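PDB 3GAZ: alcohol dehydrogenase superfamily protein from Novosphingobium aromaticivorans, which is probably an NADP-dependent oxidoreductase of the medium-chain dehydrogenase/reductase superfamily, pairing a GroES-like domain with a Rossmann-type nucleotide-binding domain. Local coordinates for residues G184-Y189 and A298-P303; A11-A16 and Q61-I66; V228-F233 and G249-A254; A146-G151 and R174-F179. All coordinates share one frame; numbering follows the deposited sequence.

Interaction 1. Residues G184-Y189 and A298-P303; sequences GSDLEY and APRLDP
The backbones of Y189, on the helix 184-193 that follows a strand of the Rossmann-type domain, and R300, in the loop after helix 278-293, come no closer than 9.4 Å between CA atoms, and side chains bridge the gap. R300 does most of the work. Its CG lies opposite the backbone N (chi1 -164°) and the chain runs extended from CG to NE, which carries the guanidinium along the Y189 ring to D186. CD of R300 makes a CH-pi contact over the ring, 3.7 Å from the Y189 centroid. Beyond it the guanidinium stacks flat on the same ring, the planes only 8° apart, a cation-pi arrangement with R300 CZ 4.1 Å from the centroid. The end of the arginine grips a single oxygen: D186 OD1 accepts from R300 NH1 at 2.6 Å and from R300 NH2 at 2.8 Å, with that oxygen in the guanidinium plane while the carboxylate is turned 77° from it. G160 O takes a further bond from NH1. A leucine here would probably leave the D186 carboxylate without its positive mate and the Y189 face without its stacked cation. At the ring's edge, one water joins Y189 OH, 2.7 Å away, to A298 O.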
loop_
_atom_site.group_PDB
_atom_site.type_symbol
_atom_site.label_atom_id
_atom_site.label_comp_id
_atom_site.label_asym_id
_atom_site.label_seq_id
_atom_site.Cartn_x
_atom_site.Cartn_y
_atom_site.Cartn_z
ATOM N N GLY A 184 20.013 -10.186 31.619
ATOM C CA GLY A 184 21.374 -10.622 31.875
ATOM C C GLY A 184 22.420 -10.408 30.802
ATOM O O GLY A 184 23.323 -9.595 30.967
ATOM N N SER A 185 22.298 -11.147 29.706
ATOM C CA SER A 185 23.246 -11.071 28.599
ATOM C C SER A 185 23.493 -9.679 28.016
ATOM O O SER A 185 24.568 -9.411 27.480
ATOM C CB SER A 185 22.796 -12.016 27.479
ATOM O OG SER A 185 21.488 -11.693 27.031
ATOM N N ASP A 186 22.511 -8.790 28.119
ATOM C CA ASP A 186 22.658 -7.450 27.564
ATOM C C ASP A 186 23.130 -6.380 28.548
ATOM O O ASP A 186 23.514 -5.285 28.131
ATOM C CB ASP A 186 21.340 -7.002 26.926
ATOM C CG ASP A 186 20.902 -7.908 25.791
ATOM O OD1 ASP A 186 21.739 -8.240 24.927
ATOM O OD2 ASP A 186 19.713 -8.278 25.757
ATOM N N LEU A 187 23.108 -6.689 29.843
ATOM C CA LEU A 187 23.528 -5.726 30.862
ATOM C C LEU A 187 24.933 -5.183 30.618
ATOM O O LEU A 187 25.197 -3.996 30.815
ATOM C CB LEU A 187 23.461 -6.366 32.255
ATOM C CG LEU A 187 22.053 -6.719 32.744
ATOM C CD1 LEU A 187 22.144 -7.496 34.048
ATOM C CD2 LEU A 187 21.232 -5.447 32.926
ATOM N N GLU A 188 25.831 -6.062 30.192
ATOM C CA GLU A 188 27.207 -5.686 29.925
ATOM C C GLU A 188 27.283 -4.786 28.695
ATOM O O GLU A 188 28.048 -3.818 28.663
ATOM C CB GLU A 188 28.047 -6.941 29.703
ATOM C CG GLU A 188 29.523 -6.678 29.689
ATOM C CD GLU A 188 29.956 -5.894 30.903
ATOM O OE1 GLU A 188 29.557 -6.267 32.029
ATOM O OE2 GLU A 188 30.693 -4.907 30.727
ATOM N N TYR A 189 26.489 -5.120 27.685
ATOM C CA TYR A 189 26.448 -4.351 26.451
ATOM C C TYR A 189 25.961 -2.927 26.726
ATOM O O TYR A 189 26.546 -1.958 26.238
ATOM C CB TYR A 189 25.520 -5.031 25.437
ATOM C CG TYR A 189 25.214 -4.168 24.235
ATOM C CD1 TYR A 189 26.167 -3.959 23.239
ATOM C CD2 TYR A 189 23.992 -3.507 24.127
ATOM C CE1 TYR A 189 25.912 -3.105 22.163
ATOM C CE2 TYR A 189 23.727 -2.648 23.058
ATOM C CZ TYR A 189 24.688 -2.451 22.082
ATOM O OH TYR A 189 24.435 -1.595 21.035
ATOM N N ALA A 298 26.697 3.341 17.051
ATOM C CA ALA A 298 27.141 2.082 16.471
ATOM C C ALA A 298 25.995 1.085 16.565
ATOM O O ALA A 298 25.523 0.763 17.657
ATOM C CB ALA A 298 28.352 1.554 17.223
ATOM N N PRO A 299 25.518 0.587 15.417
ATOM C CA PRO A 299 24.418 -0.377 15.457
ATOM C C PRO A 299 24.890 -1.700 16.050
ATOM O O PRO A 299 26.052 -2.078 15.890
ATOM C CB PRO A 299 24.041 -0.514 13.987
ATOM C CG PRO A 299 25.377 -0.397 13.310
ATOM C CD PRO A 299 25.996 0.787 14.039
ATOM N N ARG A 300 23.999 -2.389 16.755
ATOM C CA ARG A 300 24.342 -3.681 17.325
ATOM C C ARG A 300 23.998 -4.683 16.231
ATOM O O ARG A 300 22.827 -4.901 15.918
ATOM C CB ARG A 300 23.519 -3.965 18.587
ATOM C CG ARG A 300 24.103 -5.089 19.432
ATOM C CD ARG A 300 23.236 -5.428 20.632
ATOM N NE ARG A 300 23.914 -6.365 21.522
ATOM C CZ ARG A 300 23.334 -6.979 22.548
ATOM N NH1 ARG A 300 22.050 -6.761 22.816
ATOM N NH2 ARG A 300 24.042 -7.804 23.314
ATOM N N LEU A 301 25.028 -5.284 15.647
ATOM C CA LEU A 301 24.850 -6.226 14.555
ATOM C C LEU A 301 25.260 -7.652 14.910
ATOM O O LEU A 301 26.408 -7.897 15.279
ATOM C CB LEU A 301 25.661 -5.740 13.349
ATOM C CG LEU A 301 25.723 -6.588 12.079
ATOM C CD1 LEU A 301 24.335 -6.707 11.469
ATOM C CD2 LEU A 301 26.677 -5.940 11.095
ATOM N N ASP A 302 24.318 -8.587 14.805
ATOM C CA ASP A 302 24.612 -9.991 15.093
ATOM C C ASP A 302 25.628 -10.415 14.021
ATOM O O ASP A 302 25.418 -10.173 12.831
ATOM C CB ASP A 302 23.327 -10.823 15.005
ATOM C CG ASP A 302 23.532 -12.274 15.404
ATOM O OD1 ASP A 302 24.289 -12.985 14.711
ATOM O OD2 ASP A 302 22.930 -12.705 16.414
ATOM N N PRO A 303 26.747 -11.038 14.437
ATOM C CA PRO A 303 27.829 -11.499 13.552
ATOM C C PRO A 303 27.421 -12.466 12.448
ATOM O O PRO A 303 28.107 -12.576 11.436
ATOM C CB PRO A 303 28.825 -12.150 14.518
ATOM C CG PRO A 303 28.504 -11.534 15.848
ATOM C CD PRO A 303 27.007 -11.453 15.826
HETATM O O HOH W 1 26.358 -0.875 19.351
#

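Interaction 2. Residues A11-A16 and Q61-I66; sequences AVVEEA and QPLPAI
V13 and A65 pair as a single antiparallel bridge, a hydrogen-bonded pair tying strand 7-13 to the loop ahead of strand 70-78. That loop belongs to the GroES-like domain, so the bridge joins the two-stranded antiparallel sheet of 7-13 and 20-26 to it. V13 N gives a nearly straight bond to A65 O (2.9 Å, 167° at the hydrogen), and A65 N returns one to V13 O at 3.0 Å. V13 O is also approached by P64 CA at 3.2 Å in a CA-H...O contact. The peptide before P64 is cis, so the chain turns there between L63 and the bridge.

L63 points its side chain at the other segment. Its CB lies near the carbonyl oxygens of E14 and V13. With CG set opposite the carbonyl carbon and beside the backbone N (chi1 -52°), the fork of the side chain comes up against the other segment. One branch, CD2, rests by V13 O and V13 CG1. The other, CD1, touches V13 CG1 at 3.9 Å and runs on to the backbone where E15 meets A16, 3.4 Å from A16 N. Further along, V12 divides its two methyls: CG1 lies over the A65 backbone and reaches P64 CB, while CG2 meets I66 CG1 at 3.9 Å. CB, CG1 and CG2 of I66 all border A11 O.

R52 of helix 46-52 touches V13. The chemistry is that of a short strand edge: two backbone bonds fix the alignment, and aliphatic groups from L63, V12, V13 and I66 pack alongside, with no charged group bonding across the contact.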
loop_
_atom_site.group_PDB
_atom_site.type_symbol
_atom_site.label_atom_id
_atom_site.label_comp_id
_atom_site.label_asym_id
_atom_site.label_seq_id
_atom_site.Cartn_x
_atom_site.Cartn_y
_atom_site.Cartn_z
ATOM N N ALA A 11 13.241 -12.219 -3.278
ATOM C CA ALA A 11 12.609 -13.252 -2.474
ATOM C C ALA A 11 11.160 -12.819 -2.309
ATOM O O ALA A 11 10.877 -11.701 -1.871
ATOM C CB ALA A 11 13.291 -13.362 -1.120
ATOM N N VAL A 12 10.244 -13.703 -2.673
ATOM C CA VAL A 12 8.832 -13.397 -2.574
ATOM C C VAL A 12 8.103 -14.335 -1.630
ATOM O O VAL A 12 8.285 -15.551 -1.692
ATOM C CB VAL A 12 8.145 -13.499 -3.961
ATOM C CG1 VAL A 12 6.671 -13.133 -3.843
ATOM C CG2 VAL A 12 8.845 -12.598 -4.961
ATOM N N VAL A 13 7.291 -13.768 -0.741
ATOM C CA VAL A 13 6.489 -14.573 0.160
ATOM C C VAL A 13 5.166 -14.624 -0.592
ATOM O O VAL A 13 4.500 -13.602 -0.763
ATOM C CB VAL A 13 6.310 -13.905 1.541
ATOM C CG1 VAL A 13 5.367 -14.733 2.396
ATOM C CG2 VAL A 13 7.659 -13.786 2.234
ATOM N N GLU A 14 4.810 -15.811 -1.070
ATOM C CA GLU A 14 3.604 -15.993 -1.866
ATOM C C GLU A 14 2.300 -16.061 -1.082
ATOM O O GLU A 14 1.280 -15.531 -1.524
ATOM C CB GLU A 14 3.770 -17.237 -2.737
ATOM C CG GLU A 14 5.145 -17.298 -3.387
ATOM C CD GLU A 14 5.256 -18.352 -4.467
ATOM O OE1 GLU A 14 4.831 -19.500 -4.225
ATOM O OE2 GLU A 14 5.784 -18.029 -5.553
ATOM N N GLU A 15 2.334 -16.717 0.071
ATOM C CA GLU A 15 1.151 -16.841 0.909
ATOM C C GLU A 15 1.531 -16.846 2.383
ATOM O O GLU A 15 2.699 -17.024 2.731
ATOM C CB GLU A 15 0.376 -18.121 0.573
ATOM C CG GLU A 15 1.142 -19.429 0.775
ATOM C CD GLU A 15 2.018 -19.791 -0.409
ATOM O OE1 GLU A 15 1.529 -19.701 -1.557
ATOM O OE2 GLU A 15 3.188 -20.178 -0.194
ATOM N N ALA A 16 0.537 -16.651 3.243
ATOM C CA ALA A 16 0.762 -16.629 4.682
ATOM C C ALA A 16 1.621 -17.807 5.127
ATOM O O ALA A 16 1.346 -18.955 4.775
ATOM C CB ALA A 16 -0.571 -16.646 5.419
ATOM N N GLN A 61 0.448 -4.753 4.176
ATOM C CA GLN A 61 1.321 -5.414 3.210
ATOM C C GLN A 61 0.769 -6.804 2.881
ATOM O O GLN A 61 1.266 -7.822 3.378
ATOM C CB GLN A 61 2.741 -5.550 3.772
ATOM C CG GLN A 61 3.758 -6.083 2.763
ATOM C CD GLN A 61 4.274 -5.000 1.822
ATOM O OE1 GLN A 61 3.586 -4.019 1.554
ATOM N NE2 GLN A 61 5.487 -5.185 1.307
ATOM N N PRO A 62 -0.280 -6.865 2.044
ATOM C CA PRO A 62 -0.853 -8.163 1.686
ATOM C C PRO A 62 0.096 -8.964 0.796
ATOM O O PRO A 62 0.965 -8.398 0.128
ATOM C CB PRO A 62 -2.145 -7.783 0.970
ATOM C CG PRO A 62 -1.772 -6.483 0.293
ATOM C CD PRO A 62 -1.002 -5.763 1.382
ATOM N N LEU A 63 -0.073 -10.282 0.804
ATOM C CA LEU A 63 0.758 -11.176 0.007
ATOM C C LEU A 63 0.016 -11.533 -1.283
ATOM O O LEU A 63 -1.210 -11.429 -1.351
ATOM C CB LEU A 63 1.053 -12.444 0.809
ATOM C CG LEU A 63 1.616 -12.191 2.213
ATOM C CD1 LEU A 63 1.735 -13.508 2.969
ATOM C CD2 LEU A 63 2.970 -11.498 2.106
ATOM N N PRO A 64 0.746 -11.968 -2.320
ATOM C CA PRO A 64 2.200 -12.146 -2.353
ATOM C C PRO A 64 2.931 -10.813 -2.303
ATOM O O PRO A 64 2.383 -9.780 -2.691
ATOM C CB PRO A 64 2.422 -12.869 -3.675
ATOM C CG PRO A 64 1.358 -12.262 -4.542
ATOM C CD PRO A 64 0.153 -12.295 -3.630
ATOM N N ALA A 65 4.172 -10.835 -1.828
ATOM C CA ALA A 65 4.942 -9.606 -1.751
ATOM C C ALA A 65 6.398 -9.840 -1.379
ATOM O O ALA A 65 6.765 -10.891 -0.855
ATOM C CB ALA A 65 4.294 -8.650 -0.737
ATOM N N ILE A 66 7.225 -8.846 -1.682
ATOM C CA ILE A 66 8.637 -8.879 -1.348
ATOM C C ILE A 66 8.695 -8.125 -0.029
ATOM O O ILE A 66 8.253 -6.973 0.048
ATOM C CB ILE A 66 9.475 -8.145 -2.414
ATOM C CG1 ILE A 66 9.419 -8.923 -3.735
ATOM C CG2 ILE A 66 10.905 -7.983 -1.929
ATOM C CD1 ILE A 66 9.948 -8.162 -4.934
#

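Interaction 3. Residues V228-F233 and G249-A254; sequences VLDASF and GTHKLA
The loop 249-254 runs past one side of helix 227-235, with the D230 and H251 CA atoms 7.0 Å apart and those of F233 and L253 8.3 Å apart. H251 is the residue that reaches in. Its CG stands opposite the carbonyl carbon (chi1 -65°), directing the imidazole at the helix, where the CD2 methyl of L229 sits over one ring face, 3.7 Å from the centroid and 15° off the normal: a CH-pi contact. The two side chains cross at about a right angle, and L229 CB also lies near H251 NE2. The D230 carboxylate is modelled too tightly against the ring edge for that detail to be relied on. The principal polar partner of H251 NE2 is G226 O, just ahead of the helix, whereas ND1 makes only a weak bond back to G249 O in its own loop. An alanine in place of H251 would probably strip the L229 methyl of its ring cover and leave G226 O without this donor.

Two waters carry the polar link. Both donate to D230 OD1; one, 2.9 Å from that oxygen, accepts from K252 N, and the other, 2.7 Å from it, also donates to K252 O. Farther along, the F233 ring turns its edge to K252 O, with its CD2 atom 3.8 Å from that oxygen, and F233 CE2 meets L253 CD2 at 4.1 Å. L229 and F233 also pack on V242 of strand 240-244, so the contact joins a helix to the loop beyond the next strand of the parallel sheet, in the alternating helix-and-strand layering of a Rossmann-type domain.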
loop_
_atom_site.group_PDB
_atom_site.type_symbol
_atom_site.label_atom_id
_atom_site.label_comp_id
_atom_site.label_asym_id
_atom_site.label_seq_id
_atom_site.Cartn_x
_atom_site.Cartn_y
_atom_site.Cartn_z
ATOM N N VAL A 228 5.427 -3.699 30.259
ATOM C CA VAL A 228 6.578 -2.808 30.351
ATOM C C VAL A 228 6.131 -1.345 30.269
ATOM O O VAL A 228 6.772 -0.457 30.837
ATOM C CB VAL A 228 7.609 -3.100 29.228
ATOM C CG1 VAL A 228 8.812 -2.187 29.377
ATOM C CG2 VAL A 228 8.048 -4.569 29.295
ATOM N N LEU A 229 5.034 -1.095 29.558
ATOM C CA LEU A 229 4.529 0.269 29.439
ATOM C C LEU A 229 3.965 0.702 30.791
ATOM O O LEU A 229 4.146 1.847 31.220
ATOM C CB LEU A 229 3.448 0.355 28.358
ATOM C CG LEU A 229 2.807 1.736 28.196
ATOM C CD1 LEU A 229 3.892 2.791 28.012
ATOM C CD2 LEU A 229 1.861 1.720 27.003
ATOM N N ASP A 230 3.282 -0.217 31.467
ATOM C CA ASP A 230 2.727 0.087 32.785
ATOM C C ASP A 230 3.881 0.397 33.741
ATOM O O ASP A 230 3.801 1.313 34.554
ATOM C CB ASP A 230 1.919 -1.100 33.320
ATOM C CG ASP A 230 0.728 -1.434 32.447
ATOM O OD1 ASP A 230 -0.093 -0.531 32.189
ATOM O OD2 ASP A 230 0.613 -2.603 32.022
ATOM N N ALA A 231 4.957 -0.376 33.639
ATOM C CA ALA A 231 6.120 -0.166 34.492
ATOM C C ALA A 231 6.724 1.207 34.200
ATOM O O ALA A 231 7.247 1.871 35.093
ATOM C CB ALA A 231 7.155 -1.270 34.250
ATOM N N SER A 232 6.638 1.627 32.941
ATOM C CA SER A 232 7.168 2.921 32.529
ATOM C C SER A 232 6.376 4.046 33.194
ATOM O O SER A 232 6.942 5.063 33.595
ATOM C CB SER A 232 7.094 3.061 31.006
ATOM O OG SER A 232 7.872 2.056 30.369
ATOM N N PHE A 233 5.064 3.865 33.297
ATOM C CA PHE A 233 4.219 4.869 33.933
ATOM C C PHE A 233 4.627 4.959 35.401
ATOM O O PHE A 233 4.521 6.011 36.026
ATOM C CB PHE A 233 2.738 4.476 33.853
ATOM C CG PHE A 233 2.139 4.558 32.466
ATOM C CD1 PHE A 233 2.795 5.217 31.431
ATOM C CD2 PHE A 233 0.875 4.033 32.223
ATOM C CE1 PHE A 233 2.198 5.346 30.169
ATOM C CE2 PHE A 233 0.270 4.156 30.966
ATOM C CZ PHE A 233 0.933 4.820 29.942
ATOM N N GLY A 249 -1.957 -1.842 23.307
ATOM C CA GLY A 249 -2.907 -2.434 24.234
ATOM C C GLY A 249 -3.681 -1.471 25.112
ATOM O O GLY A 249 -3.591 -0.251 24.964
ATOM N N THR A 250 -4.453 -2.038 26.034
ATOM C CA THR A 250 -5.254 -1.264 26.970
ATOM C C THR A 250 -4.468 -1.105 28.269
ATOM O O THR A 250 -3.904 -2.071 28.785
ATOM C CB THR A 250 -6.603 -1.970 27.260
ATOM O OG1 THR A 250 -7.300 -1.274 28.299
ATOM C CG2 THR A 250 -6.373 -3.408 27.684
ATOM N N HIS A 251 -4.417 0.114 28.792
ATOM C CA HIS A 251 -3.675 0.358 30.018
ATOM C C HIS A 251 -4.399 1.244 31.019
ATOM O O HIS A 251 -5.243 2.060 30.653
ATOM C CB HIS A 251 -2.313 0.983 29.697
ATOM C CG HIS A 251 -1.404 0.087 28.917
ATOM N ND1 HIS A 251 -1.480 -0.044 27.547
ATOM C CD2 HIS A 251 -0.412 -0.742 29.319
ATOM C CE1 HIS A 251 -0.575 -0.914 27.140
ATOM N NE2 HIS A 251 0.087 -1.353 28.196
ATOM N N LYS A 252 -4.065 1.063 32.292
ATOM C CA LYS A 252 -4.646 1.865 33.359
ATOM C C LYS A 252 -3.905 3.197 33.313
ATOM O O LYS A 252 -2.683 3.235 33.448
ATOM C CB LYS A 252 -4.423 1.185 34.711
ATOM C CG LYS A 252 -4.764 2.046 35.909
ATOM C CD LYS A 252 -6.219 2.493 35.895
ATOM C CE LYS A 252 -6.698 2.735 37.312
ATOM N NZ LYS A 252 -6.518 1.514 38.150
ATOM N N LEU A 253 -4.643 4.285 33.126
ATOM C CA LEU A 253 -4.025 5.603 33.025
ATOM C C LEU A 253 -3.869 6.376 34.333
ATOM O O LEU A 253 -3.233 7.427 34.357
ATOM C CB LEU A 253 -4.802 6.454 32.015
ATOM C CG LEU A 253 -4.943 5.837 30.618
ATOM C CD1 LEU A 253 -5.558 6.857 29.656
ATOM C CD2 LEU A 253 -3.574 5.401 30.117
ATOM N N ALA A 254 -4.427 5.853 35.419
ATOM C CA ALA A 254 -4.358 6.524 36.719
ATOM C C ALA A 254 -2.990 7.120 37.087
ATOM O O ALA A 254 -2.908 8.257 37.555
ATOM C CB ALA A 254 -4.824 5.568 37.823
HETATM O O HOH W 2 -2.709 -1.466 33.007
HETATM O O HOH W 3 -0.695 1.505 33.934
#

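Interaction 4. Residues A146-G151 and R174-F179; sequences AQVQDG and RGARVF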
loop_
_atom_site.group_PDB
_atom_site.type_symbol
_atom_site.label_atom_id
_atom_site.label_comp_id
_atom_site.label_asym_id
_atom_site.label_seq_id
_atom_site.Cartn_x
_atom_site.Cartn_y
_atom_site.Cartn_z
ATOM N N ALA A 146 9.301 13.748 22.653
ATOM C CA ALA A 146 9.785 14.178 23.964
ATOM C C ALA A 146 10.802 15.311 24.001
ATOM O O ALA A 146 11.015 15.906 25.057
ATOM C CB ALA A 146 10.340 12.974 24.723
ATOM N N GLN A 147 11.434 15.605 22.869
ATOM C CA GLN A 147 12.428 16.671 22.819
ATOM C C GLN A 147 13.422 16.534 23.971
ATOM O O GLN A 147 13.664 17.492 24.708
ATOM C CB GLN A 147 11.745 18.041 22.899
ATOM C CG GLN A 147 10.962 18.423 21.651
ATOM C CD GLN A 147 9.484 18.613 21.924
ATOM O OE1 GLN A 147 9.092 19.470 22.721
ATOM N NE2 GLN A 147 8.653 17.815 21.263
ATOM N N VAL A 148 13.987 15.341 24.127
ATOM C CA VAL A 148 14.944 15.086 25.195
ATOM C C VAL A 148 15.957 16.225 25.281
ATOM O O VAL A 148 16.541 16.628 24.272
ATOM C CB VAL A 148 15.674 13.730 24.979
ATOM C CG1 VAL A 148 16.513 13.774 23.710
ATOM C CG2 VAL A 148 16.528 13.398 26.196
ATOM N N GLN A 149 16.143 16.748 26.493
ATOM C CA GLN A 149 17.060 17.858 26.743
ATOM C C GLN A 149 18.331 17.431 27.476
ATOM O O GLN A 149 18.353 16.433 28.200
ATOM C CB GLN A 149 16.377 18.938 27.591
ATOM C CG GLN A 149 15.138 19.581 26.987
ATOM C CD GLN A 149 15.435 20.356 25.721
ATOM O OE1 GLN A 149 15.531 19.783 24.636
ATOM N NE2 GLN A 149 15.591 21.667 25.855
ATOM N N ASP A 150 19.385 18.218 27.295
ATOM C CA ASP A 150 20.661 17.962 27.949
ATOM C C ASP A 150 20.462 17.969 29.467
ATOM O O ASP A 150 19.859 18.888 30.013
ATOM C CB ASP A 150 21.666 19.047 27.547
ATOM C CG ASP A 150 22.970 18.945 28.306
ATOM O OD1 ASP A 150 23.658 17.909 28.186
ATOM O OD2 ASP A 150 23.304 19.906 29.028
ATOM N N GLY A 151 20.951 16.936 30.142
ATOM C CA GLY A 151 20.814 16.881 31.586
ATOM C C GLY A 151 19.618 16.111 32.122
ATOM O O GLY A 151 19.549 15.837 33.320
ATOM N N ARG A 174 22.787 13.451 23.099
ATOM C CA ARG A 174 22.089 14.707 23.342
ATOM C C ARG A 174 22.255 15.252 24.762
ATOM O O ARG A 174 21.545 16.175 25.166
ATOM C CB ARG A 174 20.609 14.559 22.985
ATOM C CG ARG A 174 20.403 14.184 21.521
ATOM C CD ARG A 174 18.937 14.076 21.153
ATOM N NE ARG A 174 18.297 15.378 20.986
ATOM C CZ ARG A 174 18.503 16.195 19.955
ATOM N NH1 ARG A 174 19.342 15.852 18.987
ATOM N NH2 ARG A 174 17.859 17.351 19.887
ATOM N N GLY A 175 23.189 14.668 25.509
ATOM C CA GLY A 175 23.483 15.130 26.856
ATOM C C GLY A 175 22.689 14.606 28.038
ATOM O O GLY A 175 22.869 15.084 29.158
ATOM N N ALA A 176 21.830 13.621 27.819
ATOM C CA ALA A 176 21.027 13.086 28.913
ATOM C C ALA A 176 21.775 12.062 29.754
ATOM O O ALA A 176 22.770 11.489 29.316
ATOM C CB ALA A 176 19.754 12.461 28.356
ATOM N N ARG A 177 21.299 11.851 30.976
ATOM C CA ARG A 177 21.883 10.855 31.861
ATOM C C ARG A 177 21.021 9.633 31.599
ATOM O O ARG A 177 19.863 9.578 32.014
ATOM C CB ARG A 177 21.779 11.294 33.322
ATOM C CG ARG A 177 22.705 12.449 33.667
ATOM C CD ARG A 177 22.985 12.496 35.163
ATOM N NE ARG A 177 23.253 11.162 35.704
ATOM C CZ ARG A 177 24.157 10.314 35.217
ATOM N NH1 ARG A 177 24.898 10.649 34.168
ATOM N NH2 ARG A 177 24.316 9.122 35.778
ATOM N N VAL A 178 21.593 8.660 30.899
ATOM C CA VAL A 178 20.866 7.467 30.499
ATOM C C VAL A 178 20.990 6.218 31.363
ATOM O O VAL A 178 22.079 5.847 31.805
ATOM C CB VAL A 178 21.238 7.098 29.043
ATOM C CG1 VAL A 178 20.387 5.932 28.551
ATOM C CG2 VAL A 178 21.054 8.317 28.144
ATOM N N PHE A 179 19.844 5.572 31.566
ATOM C CA PHE A 179 19.715 4.339 32.335
ATOM C C PHE A 179 18.919 3.388 31.444
ATOM O O PHE A 179 18.052 3.830 30.685
ATOM C CB PHE A 179 18.924 4.598 33.619
ATOM C CG PHE A 179 19.542 5.628 34.514
ATOM C CD1 PHE A 179 20.329 5.244 35.597
ATOM C CD2 PHE A 179 19.367 6.986 34.262
ATOM C CE1 PHE A 179 20.932 6.194 36.418
ATOM C CE2 PHE A 179 19.969 7.950 35.080
ATOM C CZ PHE A 179 20.754 7.548 36.159
#
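R174, just beyond the end of helix 162-173, meets V148 through the aliphatic part of its side chain. CD lies 3.5 Å from V148 CG1, and the bend at chi3 (77°) turns NE back beside the same methyl, which sits at the guanidinium edge, near its plane. NE, buried by the contact, has no hydrogen-bonding partner in the model. R174 O receives a CA-H...O contact from D150 CA at 3.4 Å. G175 follows with positive phi. Its O accepts a bond from G151 N at 2.8 Å, the donor standing well above the carbonyl plane, 60° out of it. D150 OD1 comes to 3.1 Å from G175 CA, on the side where a side chain would have to go: a CB there would collide with the carboxylate oxygen. The A176 CB packs against V148 CG2 at 4.0 Å, and both residues also pack on V154. From R177 the chain is a strand, bonded through its backbone to Q152 and V154. G175 is the C-prime residue of a Schellman motif, with A176 N bonded to A171 O and G175 N to L172 O; it closes helix 162-173 and turns the chain into the second strand of a beta-alpha-beta crossover, as in Rossmann-type folds.

Interactions 1, 3 and 4 all involve the Rossmann-type domain, whereas interaction 2 lies far off, its centre about 41 Å from that of interaction 4 and on the other side of the chain's centre. Across the dimer, P62 of interaction 2 packs on P303 of the second subunit, a residue of interaction 1's loop. Strand 177-182 of interaction 4 leads into helix 184-193 of interaction 1, yet their nearest atoms stay about 9 Å apart. Interactions 3 and 4 come within about 10 Å, nearest atoms. Interaction 1 lies near the probable nucleotide site: R300, bonded to G160 O, lies beside G159, G161 and G164, which fit a Rossmann-type glycine pattern, and its side chain is about 9 Å from a bound calcium ion.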